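Local coordinates for nitroreductase family protein (Sphingopyxis sp., PDB 7DP2), which probably uses FMN and NADPH to reduce nitro groups, breaking down dinitroaniline herbicides, at residues T56-E61 / M137-C142. The protein carries 1 engineered substitution. Sequence-based numbering, arbitrary orientation.
Sequences TVVTGE and MLFLHC
Thr-56 and Phe-139 face each other as a hydrogen-bonded antiparallel pair, with Thr-56 N giving to Phe-139 O at 2.9 Å and Phe-139 N returning the bond to Thr-56 O. Val-58 and Met-137 repeat the pattern; there the N-H of Val-58 points almost straight at Met-137 O (179°). On the face that carries Thr-56, Val-58, Met-137 and Phe-139, Val-58 CG2 comes to the edge of the Phe-139 ring, near its plane, 3.8 Å from CE2, while Met-137 CG, from the same strand as the ring, lies over one ring face, offset toward the rim. Between the two bonded pairs, Val-57 and Leu-138 turn to the other face and meet through methyls, CG2 to CD1 at 3.4 Å. Farther along, Thr-56 OG1 shares a hydrogen bond with His-141 NE2 (2.9 Å), the hydroxyl lying near the imidazole plane; Thr-56 chi1 of -55° sets OG1 beside the backbone N and turns it to His-141. His-141 ND1 is hydrogen-bonded to Gln-195 OE1, gripping the ring at both nitrogens. A leucine in place of His-141 would probably leave both the Thr-56 hydroxyl and Gln-195 without this buried polar mate. Helix 182-189 packs on Thr-56, Val-58 and Phe-139, and helix 148-167 on Leu-138. Strand 136-143 runs between 54-59 and 195-204 in the antiparallel sheet of the nitroreductase fold, and a strand of the second subunit pairs in parallel with 54-59, carrying the sheet across the dimer interface.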
ATOM      1  N   THR A  56      -4.026 -15.615   4.534  1.00 41.05           N
ATOM      2  CA  THR A  56      -4.255 -16.730   5.434  1.00 50.87           C
ATOM      3  C   THR A  56      -4.223 -16.249   6.887  1.00 45.33           C
ATOM      4  O   THR A  56      -3.239 -15.687   7.333  1.00 44.00           O
ATOM      5  CB  THR A  56      -3.212 -17.831   5.226  1.00 56.66           C
ATOM      6  OG1 THR A  56      -3.210 -18.212   3.845  1.00 59.27           O
ATOM      7  CG2 THR A  56      -3.536 -19.037   6.093  1.00 52.90           C
ATOM      8  N   VAL A  57      -5.308 -16.472   7.619  1.00 48.10           N
ATOM      9  CA  VAL A  57      -5.407 -15.973   8.989  1.00 57.32           C
ATOM     10  C   VAL A  57      -5.345 -17.104   9.994  1.00 63.31           C
ATOM     11  O   VAL A  57      -6.204 -17.988   9.994  1.00 64.45           O
ATOM     12  CB  VAL A  57      -6.722 -15.213   9.213  1.00 58.01           C
ATOM     13  CG1 VAL A  57      -6.767 -14.651  10.607  1.00 52.89           C
ATOM     14  CG2 VAL A  57      -6.855 -14.118   8.203  1.00 55.93           C
ATOM     15  N   VAL A  58      -4.354 -17.066  10.878  1.00 60.73           N
ATOM     16  CA  VAL A  58      -4.179 -18.175  11.803  1.00 61.35           C
ATOM     17  C   VAL A  58      -4.223 -17.747  13.265  1.00 66.29           C
ATOM     18  O   VAL A  58      -3.715 -16.693  13.648  1.00 66.64           O
ATOM     19  CB  VAL A  58      -2.865 -18.926  11.513  1.00 62.06           C
ATOM     20  CG1 VAL A  58      -2.863 -19.459  10.080  1.00 50.76           C
ATOM     21  CG2 VAL A  58      -1.678 -18.023  11.748  1.00 62.50           C
ATOM     22  N   THR A  59      -4.823 -18.602  14.084  1.00 69.92           N
ATOM     23  CA  THR A  59      -4.862 -18.370  15.512  1.00 66.45           C
ATOM     24  C   THR A  59      -4.695 -19.691  16.241  1.00 69.12           C
ATOM     25  O   THR A  59      -4.547 -20.733  15.601  1.00 69.18           O
ATOM     26  CB  THR A  59      -6.178 -17.728  15.945  1.00 69.19           C
ATOM     27  OG1 THR A  59      -6.050 -17.224  17.281  1.00 67.33           O
ATOM     28  CG2 THR A  59      -7.305 -18.755  15.889  1.00 61.97           C
ATOM     29  N   GLY A  60      -4.719 -19.642  17.571  1.00 70.50           N
ATOM     30  CA  GLY A  60      -4.639 -20.840  18.371  1.00 76.68           C
ATOM     31  C   GLY A  60      -3.352 -21.578  18.075  1.00 80.20           C
ATOM     32  O   GLY A  60      -2.261 -20.999  18.097  1.00 80.09           O
ATOM     33  N   GLU A  61      -3.481 -22.849  17.731  1.00 78.48           N
ATOM     34  CA  GLU A  61      -2.306 -23.695  17.612  1.00 85.77           C
ATOM     35  C   GLU A  61      -1.980 -24.034  16.168  1.00 73.33           C
ATOM     36  O   GLU A  61      -1.031 -24.761  15.887  1.00 72.25           O
ATOM     37  CB  GLU A  61      -2.449 -24.958  18.460  1.00105.37           C
ATOM     38  CG  GLU A  61      -2.672 -24.659  19.908  1.00123.03           C
ATOM     39  CD  GLU A  61      -2.552 -25.864  20.799  1.00141.43           C
ATOM     40  OE1 GLU A  61      -1.452 -26.440  20.861  1.00153.37           O
ATOM     41  OE2 GLU A  61      -3.568 -26.256  21.396  1.00148.25           O
ATOM     42  N   MET A 137      -2.548 -14.029  13.736  1.00 58.58           N
ATOM     43  CA  MET A 137      -1.527 -13.585  12.816  1.00 56.81           C
ATOM     44  C   MET A 137      -2.038 -13.683  11.384  1.00 53.87           C
ATOM     45  O   MET A 137      -2.539 -14.724  10.962  1.00 48.84           O
ATOM     46  CB  MET A 137      -0.239 -14.399  12.989  1.00 45.17           C
ATOM     47  CG  MET A 137       0.725 -14.182  11.848  1.00 43.20           C
ATOM     48  SD  MET A 137       1.340 -12.492  11.673  1.00 53.63           S
ATOM     49  CE  MET A 137       2.121 -12.279  13.270  1.00 43.28           C
ATOM     50  N   LEU A 138      -1.943 -12.573  10.659  1.00 50.25           N
ATOM     51  CA  LEU A 138      -2.368 -12.534   9.266  1.00 47.15           C
ATOM     52  C   LEU A 138      -1.164 -12.694   8.347  1.00 49.00           C
ATOM     53  O   LEU A 138      -0.196 -11.958   8.439  1.00 43.29           O
ATOM     54  CB  LEU A 138      -3.086 -11.219   8.945  1.00 44.78           C
ATOM     55  CG  LEU A 138      -3.421 -11.045   7.456  1.00 46.54           C
ATOM     56  CD1 LEU A 138      -4.717 -11.674   7.103  1.00 44.81           C
ATOM     57  CD2 LEU A 138      -3.427  -9.621   7.039  1.00 55.11           C
ATOM     58  N   PHE A 139      -1.259 -13.633   7.423  1.00 49.84           N
ATOM     59  CA  PHE A 139      -0.211 -13.815   6.446  1.00 43.03           C
ATOM     60  C   PHE A 139      -0.692 -13.376   5.065  1.00 43.26           C
ATOM     61  O   PHE A 139      -1.580 -14.002   4.458  1.00 45.34           O
ATOM     62  CB  PHE A 139       0.254 -15.270   6.451  1.00 42.75           C
ATOM     63  CG  PHE A 139       1.077 -15.626   7.663  1.00 46.86           C
ATOM     64  CD1 PHE A 139       2.363 -15.114   7.810  1.00 44.70           C
ATOM     65  CD2 PHE A 139       0.565 -16.444   8.667  1.00 45.19           C
ATOM     66  CE1 PHE A 139       3.134 -15.429   8.931  1.00 50.63           C
ATOM     67  CE2 PHE A 139       1.324 -16.759   9.788  1.00 49.51           C
ATOM     68  CZ  PHE A 139       2.614 -16.245   9.926  1.00 45.80           C
ATOM     69  N   LEU A 140      -0.104 -12.275   4.594  1.00 37.63           N
ATOM     70  CA  LEU A 140      -0.418 -11.711   3.281  1.00 38.76           C
ATOM     71  C   LEU A 140       0.520 -12.265   2.234  1.00 40.12           C
ATOM     72  O   LEU A 140       1.732 -12.189   2.366  1.00 51.44           O
ATOM     73  CB  LEU A 140      -0.347 -10.178   3.310  1.00 44.63           C
ATOM     74  CG  LEU A 140      -0.432  -9.341   2.021  1.00 44.40           C
ATOM     75  CD1 LEU A 140      -1.644  -9.720   1.157  1.00 39.37           C
ATOM     76  CD2 LEU A 140      -0.512  -7.865   2.370  1.00 35.89           C
ATOM     77  N   HIS A 141      -0.054 -12.863   1.206  1.00 44.48           N
ATOM     78  CA  HIS A 141       0.725 -13.468   0.140  1.00 48.09           C
ATOM     79  C   HIS A 141       0.037 -13.296  -1.204  1.00 53.70           C
ATOM     80  O   HIS A 141      -1.099 -12.814  -1.269  1.00 63.48           O
ATOM     81  CB  HIS A 141       0.946 -14.941   0.441  1.00 40.75           C
ATOM     82  CG  HIS A 141      -0.311 -15.678   0.750  1.00 39.58           C
ATOM     83  ND1 HIS A 141      -1.014 -16.386  -0.194  1.00 41.20           N
ATOM     84  CD2 HIS A 141      -0.992 -15.835   1.920  1.00 51.01           C
ATOM     85  CE1 HIS A 141      -2.074 -16.951   0.368  1.00 43.52           C
ATOM     86  NE2 HIS A 141      -2.074 -16.630   1.653  1.00 49.57           N
ATOM     87  N   CYS A 142       0.727 -13.668  -2.276  1.00 49.76           N
ATOM     88  CA  CYS A 142       0.137 -13.623  -3.622  1.00 50.81           C
ATOM     89  C   CYS A 142       0.863 -14.572  -4.542  1.00 48.15           C
ATOM     90  O   CYS A 142       1.838 -15.209  -4.143  1.00 45.42           O
ATOM     91  CB  CYS A 142       0.170 -12.214  -4.213  1.00 52.32           C
ATOM     92  SG  CYS A 142       1.838 -11.547  -4.511  1.00 54.20           S
TER